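Local coordinates for protein delta-aminolevulinic acid dehydratase (Toxoplasma gondii ME49, PDB 3OBK) that catalyses the condensation of two molecules of 5-aminolevulinic acid to porphobilinogen, a pyrrole precursor of haem and other tetrapyrroles, at residues Pro43-Asp54 / Tyr85-Lys95; Leu100-Ser108 / Leu137-Val148. One frame throughout, in Å; residues are numbered along the deposited sequence.

How the contacts relate
Both contacts belong to one TIM barrel and follow each other along the chain without nesting or crossing. Contact 1 pairs strand 46-53 with strand 89-95 and closes the first loop; the connection between them carries helix 72-84, making a beta-alpha-beta unit of the barrel. The chain then leaves strand 89-95 for segment 100-108, runs through helix 114-125 and strand 130-135, and enters 137-148, where contact 2 closes a second excursion of the chain. The centres lie about 22 Å apart, yet the contacts meet where Pro94 packs on Tyr140. Contact 1 forms part of the barrel wall, and contact 2 ties together loops at the mouth formed by the C-terminal ends of the strands, beside bound porphobilinogen.

Contact 1 (Pro43-Asp54 / Tyr85-Lys95); sequences PSSLIYPLFVHD and YGIKAFMLFPK
Tyr48, Leu50 and Val52 reach Ala89, Met91, Phe93 and Lys95 through six backbone hydrogen bonds, the ladder of a parallel pair whose strand axes differ in direction by 26°. Tyr48 N binds Ala89 O at 2.9 Å, and Tyr48 O in turn accepts Met91 N at 3.0 Å; Leu50 and Val52 each repeat this double use. Pro49 and Pro94 fit because the ladder needs no N-H from either. Where the strands begin, a water donates to Leu46 O and accepts from Lys88 N, bridging the backbones.

Apolar contacts fill both faces. Toward the barrel interior, Phe51 and Phe93 lie nearly parallel but slid apart, their centroids 5.7 Å from each other, and Phe51 CD1 touches Phe93 CB at 3.8 Å. Pro49 CB meets the same Phe93 ring in plane at its edge, 3.9 Å from CE2, while Phe222 makes an edge-to-face contact with it. On the outer face, Tyr48 CB touches both Ile87 CG2 and Phe90 CD1, the latter at 4.0 Å. With CG anti to the backbone N (chi1 -172°), the tyrosine ring leads off toward helix 72-84, where its hydroxyl bonds to Glu78.

The ends are held differently. Gly86 closes the preceding helix in a Schellman motif; its positive phi (105°) suits glycine, and the lack of a beta carbon leaves room for Pro43 CB close by. At the far end His53 CB packs on Lys95 CG, and a water links His53 ND1 with Lys95 NZ, while His53 NE2 hydrogen-bonds to the backbone O of Thr57.

The chemistry implies a wall in which backbone bonds set the register and apolar side chains pack on both faces: aliphatic and aromatic groups bury the outside under helix 72-84, and Phe93 offers an apolar surface to porphobilinogen within.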
loop_
_atom_site.group_PDB
_atom_site.type_symbol
_atom_site.label_atom_id
_atom_site.label_comp_id
_atom_site.label_asym_id
_atom_site.label_seq_id
_atom_site.Cartn_x
_atom_site.Cartn_y
_atom_site.Cartn_z
ATOM N N PRO A 43 28.364 8.510 -18.288
ATOM C CA PRO A 43 29.490 9.044 -17.556
ATOM C C PRO A 43 29.127 10.132 -16.535
ATOM O O PRO A 43 29.701 10.174 -15.459
ATOM C CB PRO A 43 30.368 9.654 -18.657
ATOM C CG PRO A 43 30.038 8.880 -19.906
ATOM C CD PRO A 43 28.579 8.524 -19.751
ATOM N N SER A 44 28.194 11.021 -16.874
ATOM C CA SER A 44 27.845 12.120 -15.980
ATOM C C SER A 44 26.998 11.687 -14.753
ATOM O O SER A 44 26.613 12.547 -13.933
ATOM C CB SER A 44 27.131 13.225 -16.745
ATOM O OG SER A 44 25.818 12.865 -17.073
ATOM N N SER A 45 26.720 10.376 -14.647
ATOM C CA SER A 45 26.160 9.796 -13.445
ATOM C C SER A 45 27.276 9.226 -12.552
ATOM O O SER A 45 26.997 8.722 -11.466
ATOM C CB SER A 45 25.126 8.702 -13.783
ATOM O OG SER A 45 23.974 9.232 -14.478
ATOM N N LEU A 46 28.531 9.333 -12.963
ATOM C CA LEU A 46 29.639 8.822 -12.154
ATOM C C LEU A 46 30.375 9.958 -11.421
ATOM O O LEU A 46 30.589 11.037 -11.977
ATOM C CB LEU A 46 30.628 8.042 -13.026
ATOM C CG LEU A 46 30.034 6.947 -13.934
ATOM C CD1 LEU A 46 31.102 6.238 -14.767
ATOM C CD2 LEU A 46 29.151 5.916 -13.130
ATOM N N ILE A 47 30.736 9.687 -10.165
ATOM C CA ILE A 47 31.529 10.562 -9.334
ATOM C C ILE A 47 32.906 9.912 -9.168
ATOM O O ILE A 47 33.006 8.729 -8.807
ATOM C CB ILE A 47 30.880 10.739 -7.940
ATOM C CG1 ILE A 47 29.433 11.217 -8.056
ATOM C CG2 ILE A 47 31.620 11.715 -7.155
ATOM C CD1 ILE A 47 28.683 11.214 -6.767
ATOM N N TYR A 48 33.967 10.674 -9.404
ATOM C CA TYR A 48 35.316 10.128 -9.371
ATOM C C TYR A 48 36.034 10.596 -8.109
ATOM O O TYR A 48 36.253 11.798 -7.926
ATOM C CB TYR A 48 36.072 10.605 -10.623
ATOM C CG TYR A 48 37.440 9.996 -10.881
ATOM C CD1 TYR A 48 37.752 8.724 -10.441
ATOM C CD2 TYR A 48 38.399 10.680 -11.621
ATOM C CE1 TYR A 48 38.984 8.155 -10.696
ATOM C CE2 TYR A 48 39.653 10.106 -11.905
ATOM C CZ TYR A 48 39.926 8.834 -11.425
ATOM O OH TYR A 48 41.129 8.217 -11.620
ATOM N N PRO A 49 36.402 9.662 -7.224
ATOM C CA PRO A 49 37.036 10.094 -5.992
ATOM C C PRO A 49 38.561 10.029 -6.045
ATOM O O PRO A 49 39.114 9.005 -6.440
ATOM C CB PRO A 49 36.478 9.113 -4.935
ATOM C CG PRO A 49 35.588 8.155 -5.660
ATOM C CD PRO A 49 36.008 8.255 -7.117
ATOM N N LEU A 50 39.209 11.124 -5.643
ATOM C CA LEU A 50 40.660 11.248 -5.746
ATOM C C LEU A 50 41.305 11.643 -4.423
ATOM O O LEU A 50 40.654 12.197 -3.523
ATOM C CB LEU A 50 41.041 12.277 -6.803
ATOM C CG LEU A 50 40.532 11.991 -8.224
ATOM C CD1 LEU A 50 40.624 13.226 -9.078
ATOM C CD2 LEU A 50 41.305 10.793 -8.830
ATOM N N PHE A 51 42.593 11.322 -4.337
ATOM C CA PHE A 51 43.394 11.578 -3.170
ATOM C C PHE A 51 44.491 12.527 -3.540
ATOM O O PHE A 51 45.184 12.317 -4.553
ATOM C CB PHE A 51 44.043 10.286 -2.696
ATOM C CG PHE A 51 43.068 9.240 -2.323
ATOM C CD1 PHE A 51 42.445 9.271 -1.083
ATOM C CD2 PHE A 51 42.735 8.240 -3.215
ATOM C CE1 PHE A 51 41.519 8.293 -0.748
ATOM C CE2 PHE A 51 41.822 7.275 -2.877
ATOM C CZ PHE A 51 41.211 7.297 -1.654
ATOM N N VAL A 52 44.660 13.551 -2.703
ATOM C CA VAL A 52 45.733 14.516 -2.866
ATOM C C VAL A 52 46.585 14.619 -1.606
ATOM O O VAL A 52 46.072 14.569 -0.495
ATOM C CB VAL A 52 45.201 15.916 -3.216
ATOM C CG1 VAL A 52 44.211 16.395 -2.191
ATOM C CG2 VAL A 52 46.377 16.914 -3.370
ATOM N N HIS A 53 47.891 14.787 -1.795
ATOM C CA HIS A 53 48.804 15.066 -0.682
ATOM C C HIS A 53 49.745 16.224 -0.994
ATOM O O HIS A 53 49.892 16.629 -2.138
ATOM C CB HIS A 53 49.568 13.797 -0.258
ATOM C CG HIS A 53 50.563 13.282 -1.261
ATOM N ND1 HIS A 53 51.432 12.252 -0.962
ATOM C CD2 HIS A 53 50.829 13.639 -2.540
ATOM C CE1 HIS A 53 52.206 12.016 -2.007
ATOM N NE2 HIS A 53 51.853 12.834 -2.982
ATOM N N ASP A 54 50.382 16.755 0.035
ATOM C CA ASP A 54 51.248 17.917 -0.111
ATOM C C ASP A 54 52.689 17.481 -0.313
ATOM O O ASP A 54 53.531 17.723 0.531
ATOM C CB ASP A 54 51.141 18.805 1.141
ATOM C CG ASP A 54 51.181 20.275 0.826
ATOM O OD1 ASP A 54 51.632 20.681 -0.275
ATOM O OD2 ASP A 54 50.728 21.033 1.695
ATOM N N TYR A 85 36.495 12.794 -20.615
ATOM C CA TYR A 85 35.717 11.614 -20.918
ATOM C C TYR A 85 34.262 11.760 -20.488
ATOM O O TYR A 85 33.506 10.845 -20.665
ATOM C CB TYR A 85 36.374 10.379 -20.282
ATOM C CG TYR A 85 37.717 10.036 -20.919
ATOM C CD1 TYR A 85 37.811 9.852 -22.283
ATOM C CD2 TYR A 85 38.890 9.868 -20.156
ATOM C CE1 TYR A 85 39.011 9.530 -22.896
ATOM C CE2 TYR A 85 40.126 9.554 -20.776
ATOM C CZ TYR A 85 40.165 9.393 -22.165
ATOM O OH TYR A 85 41.315 9.076 -22.899
ATOM N N GLY A 86 33.879 12.902 -19.922
ATOM C CA GLY A 86 32.521 13.160 -19.501
ATOM C C GLY A 86 32.247 13.116 -18.001
ATOM O O GLY A 86 31.069 13.243 -17.570
ATOM N N ILE A 87 33.277 12.929 -17.179
ATOM C CA ILE A 87 33.021 12.910 -15.757
ATOM C C ILE A 87 32.908 14.349 -15.373
ATOM O O ILE A 87 33.739 15.161 -15.752
ATOM C CB ILE A 87 34.150 12.272 -14.938
ATOM C CG1 ILE A 87 34.394 10.814 -15.364
ATOM C CG2 ILE A 87 33.822 12.358 -13.432
ATOM C CD1 ILE A 87 33.248 9.863 -14.965
ATOM N N LYS A 88 31.885 14.700 -14.633
ATOM C CA LYS A 88 31.748 16.086 -14.214
ATOM C C LYS A 88 31.928 16.277 -12.713
ATOM O O LYS A 88 32.244 17.390 -12.282
ATOM C CB LYS A 88 30.405 16.673 -14.714
ATOM C CG LYS A 88 30.529 17.373 -16.102
ATOM C CD LYS A 88 29.739 16.724 -17.188
ATOM C CE LYS A 88 29.578 17.643 -18.404
ATOM N NZ LYS A 88 28.319 18.503 -18.357
ATOM N N ALA A 89 31.802 15.203 -11.928
ATOM C CA ALA A 89 31.815 15.316 -10.457
ATOM C C ALA A 89 32.960 14.573 -9.800
ATOM O O ALA A 89 33.165 13.394 -10.029
ATOM C CB ALA A 89 30.504 14.828 -9.886
ATOM N N PHE A 90 33.649 15.262 -8.910
ATOM C CA PHE A 90 34.886 14.772 -8.341
ATOM C C PHE A 90 34.869 15.003 -6.849
ATOM O O PHE A 90 34.543 16.088 -6.370
ATOM C CB PHE A 90 36.086 15.516 -8.944
ATOM C CG PHE A 90 36.158 15.442 -10.427
ATOM C CD1 PHE A 90 36.935 14.499 -11.033
ATOM C CD2 PHE A 90 35.421 16.293 -11.211
ATOM C CE1 PHE A 90 36.994 14.420 -12.398
ATOM C CE2 PHE A 90 35.463 16.213 -12.569
ATOM C CZ PHE A 90 36.241 15.261 -13.166
ATOM N N MET A 91 35.240 13.978 -6.116
ATOM C CA MET A 91 35.196 14.001 -4.671
ATOM C C MET A 91 36.674 14.017 -4.264
ATOM O O MET A 91 37.470 13.292 -4.851
ATOM C CB MET A 91 34.450 12.730 -4.233
ATOM C CG MET A 91 33.900 12.634 -2.843
ATOM S SD MET A 91 32.871 11.100 -2.672
ATOM C CE MET A 91 31.185 11.649 -2.951
ATOM N N LEU A 92 37.049 14.846 -3.293
ATOM C CA LEU A 92 38.460 15.021 -2.911
ATOM C C LEU A 92 38.773 14.688 -1.462
ATOM O O LEU A 92 38.168 15.215 -0.538
ATOM C CB LEU A 92 38.915 16.466 -3.140
ATOM C CG LEU A 92 38.543 17.164 -4.434
ATOM C CD1 LEU A 92 39.087 18.563 -4.320
ATOM C CD2 LEU A 92 39.093 16.434 -5.660
ATOM N N PHE A 93 39.769 13.849 -1.272
ATOM C CA PHE A 93 40.190 13.446 0.043
ATOM C C PHE A 93 41.654 13.859 0.228
ATOM O O PHE A 93 42.458 13.682 -0.674
ATOM C CB PHE A 93 40.070 11.937 0.150
ATOM C CG PHE A 93 38.673 11.416 0.015
ATOM C CD1 PHE A 93 37.791 11.467 1.082
ATOM C CD2 PHE A 93 38.270 10.791 -1.137
ATOM C CE1 PHE A 93 36.521 10.936 0.971
ATOM C CE2 PHE A 93 37.022 10.244 -1.252
ATOM C CZ PHE A 93 36.144 10.312 -0.220
ATOM N N PRO A 94 41.998 14.441 1.378
ATOM C CA PRO A 94 43.391 14.801 1.655
ATOM C C PRO A 94 44.142 13.785 2.513
ATOM O O PRO A 94 43.653 13.378 3.556
ATOM C CB PRO A 94 43.253 16.096 2.432
ATOM C CG PRO A 94 41.986 15.940 3.171
ATOM C CD PRO A 94 41.086 15.033 2.360
ATOM N N LYS A 95 45.320 13.374 2.053
ATOM C CA LYS A 95 46.296 12.709 2.921
ATOM C C LYS A 95 47.070 13.830 3.613
ATOM O O LYS A 95 47.831 14.536 2.986
ATOM C CB LYS A 95 47.194 11.743 2.111
ATOM C CG LYS A 95 48.677 11.597 2.526
ATOM C CD LYS A 95 48.902 11.041 3.924
ATOM C CE LYS A 95 50.365 10.496 4.114
ATOM N NZ LYS A 95 51.513 11.477 3.854
HETATM O O HOH W 1 29.910 13.243 -13.211
HETATM O O HOH W 2 52.486 10.303 1.241
#

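Contact 2 (Leu100-Ser108 / Leu137-Val148); sequences LKSVMAEES and LDPYSSMGHDGV. With PBG (3-[5-(aminomethyl)-4-(carboxymethyl)-1H-pyrrol-3-yl]propanoic acid), chain L.
Ser102 O meets three groups: Ser142 N donates to it at 3.1 Å from well above the carbonyl plane, Ser141 CA adds a C-H...O contact at 3.3 Å, and Ala105 N, across from these two, bonds only weakly. The reciprocal bond, Ser102 N to Tyr140 O, completes a single bridge between the two loops. Lys101 stretches its extended chain along the backbone until CE lies 3.4 Å from Pro139 O; its NZ gives a hydrogen bond to a water that donates to Asp138 O and Ser141 O.

Tyr140 presents a ring face to Ser108, whose CA sits 3.7 Å above the centroid in a CH-pi contact. Placing CG beside its own backbone N (chi1 -54°) turns this ring toward the 3-10 turn that begins at Glu106. A water joins Tyr140 OH to Ser108 O. Small Ala105 touches both Leu137 CB and Tyr140 CB with its CB, and Met104 SD rests 3.7 Å from Val148 CG1.

Behind this bridge, Asp146 OD2 accepts the aminomethyl N1 of porphobilinogen at 3.0 Å while OD1 pairs with Lys236. The loops follow strands 89-95 and 130-135, and Leu137, Tyr140 and Ser108 lean on helix 158-175.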
loop_
_atom_site.group_PDB
_atom_site.type_symbol
_atom_site.label_atom_id
_atom_site.label_comp_id
_atom_site.label_asym_id
_atom_site.label_seq_id
_atom_site.Cartn_x
_atom_site.Cartn_y
_atom_site.Cartn_z
ATOM N N LEU A 100 50.353 17.504 11.348
ATOM C CA LEU A 100 49.152 18.369 11.455
ATOM C C LEU A 100 47.903 17.708 12.077
ATOM O O LEU A 100 46.921 18.404 12.386
ATOM C CB LEU A 100 48.764 18.923 10.077
ATOM C CG LEU A 100 49.839 19.676 9.277
ATOM C CD1 LEU A 100 49.259 20.163 7.931
ATOM C CD2 LEU A 100 50.435 20.827 10.083
ATOM N N LYS A 101 47.920 16.386 12.245
ATOM C CA LYS A 101 46.805 15.690 12.881
ATOM C C LYS A 101 46.788 15.957 14.394
ATOM O O LYS A 101 47.808 16.313 14.978
ATOM C CB LYS A 101 46.891 14.193 12.605
ATOM C CG LYS A 101 46.855 13.817 11.117
ATOM C CD LYS A 101 46.976 12.325 10.925
ATOM C CE LYS A 101 46.695 11.898 9.490
ATOM N NZ LYS A 101 46.781 10.414 9.302
ATOM N N SER A 102 45.633 15.798 15.018
ATOM C CA SER A 102 45.463 16.019 16.450
ATOM C C SER A 102 44.123 15.451 16.888
ATOM O O SER A 102 43.317 15.032 16.057
ATOM C CB SER A 102 45.489 17.499 16.778
ATOM O OG SER A 102 44.343 18.121 16.240
ATOM N N VAL A 103 43.886 15.437 18.197
ATOM C CA VAL A 103 42.638 14.893 18.739
ATOM C C VAL A 103 41.444 15.768 18.337
ATOM O O VAL A 103 40.424 15.232 17.947
ATOM C CB VAL A 103 42.656 14.694 20.286
ATOM C CG1 VAL A 103 41.344 14.036 20.751
ATOM C CG2 VAL A 103 43.826 13.837 20.721
ATOM N N MET A 104 41.569 17.094 18.393
ATOM C CA MET A 104 40.448 17.983 18.009
ATOM C C MET A 104 40.295 18.112 16.489
ATOM O O MET A 104 39.271 18.591 15.998
ATOM C CB MET A 104 40.597 19.379 18.624
ATOM C CG MET A 104 40.418 19.441 20.141
ATOM S SD MET A 104 38.792 18.939 20.750
ATOM C CE MET A 104 37.749 20.114 19.895
ATOM N N ALA A 105 41.327 17.683 15.766
ATOM C CA ALA A 105 41.338 17.676 14.320
ATOM C C ALA A 105 41.099 19.079 13.739
ATOM O O ALA A 105 40.441 19.216 12.727
ATOM C CB ALA A 105 40.336 16.660 13.792
ATOM N N GLU A 106 41.673 20.105 14.373
ATOM C CA GLU A 106 41.499 21.518 13.948
ATOM C C GLU A 106 42.072 21.881 12.571
ATOM O O GLU A 106 41.664 22.874 11.975
ATOM C CB GLU A 106 42.003 22.523 15.021
ATOM C CG GLU A 106 43.539 22.631 15.231
ATOM C CD GLU A 106 44.129 21.517 16.094
ATOM O OE1 GLU A 106 43.381 20.776 16.774
ATOM O OE2 GLU A 106 45.368 21.381 16.082
ATOM N N GLU A 107 42.999 21.083 12.052
ATOM C CA GLU A 107 43.456 21.280 10.673
ATOM C C GLU A 107 42.306 21.137 9.652
ATOM O O GLU A 107 42.406 21.629 8.536
ATOM C CB GLU A 107 44.610 20.316 10.369
ATOM C CG GLU A 107 45.251 20.417 8.970
ATOM C CD GLU A 107 45.843 21.790 8.577
ATOM O OE1 GLU A 107 46.211 22.615 9.463
ATOM O OE2 GLU A 107 45.936 22.021 7.336
ATOM N N SER A 108 41.213 20.483 10.044
ATOM C CA SER A 108 40.037 20.309 9.185
ATOM C C SER A 108 39.394 21.619 8.714
ATOM O O SER A 108 38.850 21.678 7.605
ATOM C CB SER A 108 38.979 19.446 9.882
ATOM O OG SER A 108 38.443 20.073 11.027
ATOM N N LEU A 137 36.355 14.118 10.522
ATOM C CA LEU A 137 37.623 14.499 11.121
ATOM C C LEU A 137 38.669 13.443 10.921
ATOM O O LEU A 137 39.790 13.648 11.288
ATOM C CB LEU A 137 37.452 14.753 12.609
ATOM C CG LEU A 137 36.403 15.795 12.961
ATOM C CD1 LEU A 137 36.396 16.026 14.466
ATOM C CD2 LEU A 137 36.637 17.099 12.239
ATOM N N ASP A 138 38.332 12.296 10.358
ATOM C CA ASP A 138 39.307 11.214 10.441
ATOM C C ASP A 138 40.574 11.465 9.669
ATOM O O ASP A 138 41.612 11.000 10.082
ATOM C CB ASP A 138 38.754 9.796 10.181
ATOM C CG ASP A 138 37.770 9.708 9.047
ATOM O OD1 ASP A 138 36.887 10.582 8.890
ATOM O OD2 ASP A 138 37.833 8.660 8.370
ATOM N N PRO A 139 40.513 12.211 8.561
ATOM C CA PRO A 139 41.782 12.442 7.883
ATOM C C PRO A 139 42.700 13.340 8.682
ATOM O O PRO A 139 43.878 13.445 8.375
ATOM C CB PRO A 139 41.377 13.131 6.563
ATOM C CG PRO A 139 39.899 12.846 6.364
ATOM C CD PRO A 139 39.343 12.613 7.749
ATOM N N TYR A 140 42.151 14.020 9.673
ATOM C CA TYR A 140 42.908 14.972 10.476
ATOM C C TYR A 140 43.073 14.522 11.904
ATOM O O TYR A 140 43.676 15.222 12.691
ATOM C CB TYR A 140 42.171 16.301 10.488
ATOM C CG TYR A 140 41.872 16.808 9.104
ATOM C CD1 TYR A 140 42.782 17.612 8.427
ATOM C CD2 TYR A 140 40.676 16.481 8.465
ATOM C CE1 TYR A 140 42.498 18.088 7.185
ATOM C CE2 TYR A 140 40.406 16.939 7.215
ATOM C CZ TYR A 140 41.316 17.738 6.584
ATOM O OH TYR A 140 41.038 18.194 5.332
ATOM N N SER A 141 42.514 13.369 12.236
ATOM C CA SER A 141 42.467 12.910 13.609
ATOM C C SER A 141 43.645 12.001 13.892
ATOM O O SER A 141 43.909 11.065 13.144
ATOM C CB SER A 141 41.162 12.161 13.884
ATOM O OG SER A 141 41.276 11.362 15.035
ATOM N N SER A 142 44.333 12.269 14.991
ATOM C CA SER A 142 45.467 11.429 15.398
ATOM C C SER A 142 45.000 10.096 15.935
ATOM O O SER A 142 45.820 9.224 16.256
ATOM C CB SER A 142 46.347 12.145 16.447
ATOM O OG SER A 142 45.621 12.737 17.510
ATOM N N MET A 143 43.679 9.951 16.055
ATOM C CA MET A 143 43.064 8.738 16.556
ATOM C C MET A 143 42.442 7.920 15.441
ATOM O O MET A 143 42.014 6.800 15.675
ATOM C CB MET A 143 41.989 9.092 17.564
ATOM C CG MET A 143 42.489 9.965 18.719
ATOM S SD MET A 143 43.326 8.996 19.943
ATOM C CE MET A 143 45.040 9.309 19.577
ATOM N N GLY A 144 42.405 8.464 14.229
ATOM C CA GLY A 144 41.727 7.797 13.126
ATOM C C GLY A 144 40.216 7.652 13.307
ATOM O O GLY A 144 39.618 6.719 12.799
ATOM N N HIS A 145 39.601 8.582 14.040
ATOM C CA HIS A 145 38.148 8.626 14.163
ATOM C C HIS A 145 37.527 9.858 13.497
ATOM O O HIS A 145 38.175 10.901 13.371
ATOM C CB HIS A 145 37.754 8.532 15.623
ATOM C CG HIS A 145 37.940 7.170 16.188
ATOM N ND1 HIS A 145 37.000 6.178 16.040
ATOM C CD2 HIS A 145 38.979 6.615 16.853
ATOM C CE1 HIS A 145 37.437 5.078 16.625
ATOM N NE2 HIS A 145 38.643 5.310 17.112
ATOM N N ASP A 146 36.272 9.708 13.068
ATOM C CA ASP A 146 35.538 10.763 12.369
ATOM C C ASP A 146 35.107 11.883 13.305
ATOM O O ASP A 146 34.666 12.919 12.854
ATOM C CB ASP A 146 34.289 10.212 11.684
ATOM C CG ASP A 146 34.588 9.131 10.648
ATOM O OD1 ASP A 146 35.552 8.362 10.803
ATOM O OD2 ASP A 146 33.801 9.008 9.701
ATOM N N GLY A 147 35.212 11.678 14.606
ATOM C CA GLY A 147 34.931 12.716 15.580
ATOM C C GLY A 147 36.007 12.860 16.648
ATOM O O GLY A 147 37.025 12.140 16.652
ATOM N N VAL A 148 35.777 13.803 17.551
ATOM C CA VAL A 148 36.681 14.033 18.668
ATOM C C VAL A 148 36.536 12.927 19.708
ATOM O O VAL A 148 35.437 12.570 20.072
ATOM C CB VAL A 148 36.419 15.374 19.326
ATOM C CG1 VAL A 148 37.367 15.558 20.493
ATOM C CG2 VAL A 148 36.596 16.497 18.316
HETATM C CHA PBG L . 35.888 9.027 6.280
HETATM C C1A PBG L . 35.717 8.253 5.014
HETATM C C2A PBG L . 35.952 6.893 4.837
HETATM C C3A PBG L . 35.657 6.625 3.514
HETATM C C4A PBG L . 35.172 7.793 2.955
HETATM N NA PBG L . 35.245 8.770 3.870
HETATM C C5A PBG L . 36.580 5.912 5.799
HETATM C C6A PBG L . 35.796 5.548 6.984
HETATM O O1A PBG L . 34.858 6.325 7.305
HETATM O O2A PBG L . 36.125 4.556 7.674
HETATM C C7A PBG L . 35.836 5.317 2.845
HETATM C C8A PBG L . 35.750 5.304 1.364
HETATM C C9A PBG L . 36.218 4.102 0.655
HETATM O O3A PBG L . 36.540 4.232 -0.523
HETATM O O4A PBG L . 36.571 3.060 1.228
HETATM N N1 PBG L . 34.726 9.581 6.894
HETATM O O HOH W 3 44.063 10.104 10.641
HETATM O O HOH W 4 39.713 12.322 16.881
HETATM O O HOH W 5 39.022 19.765 5.324
#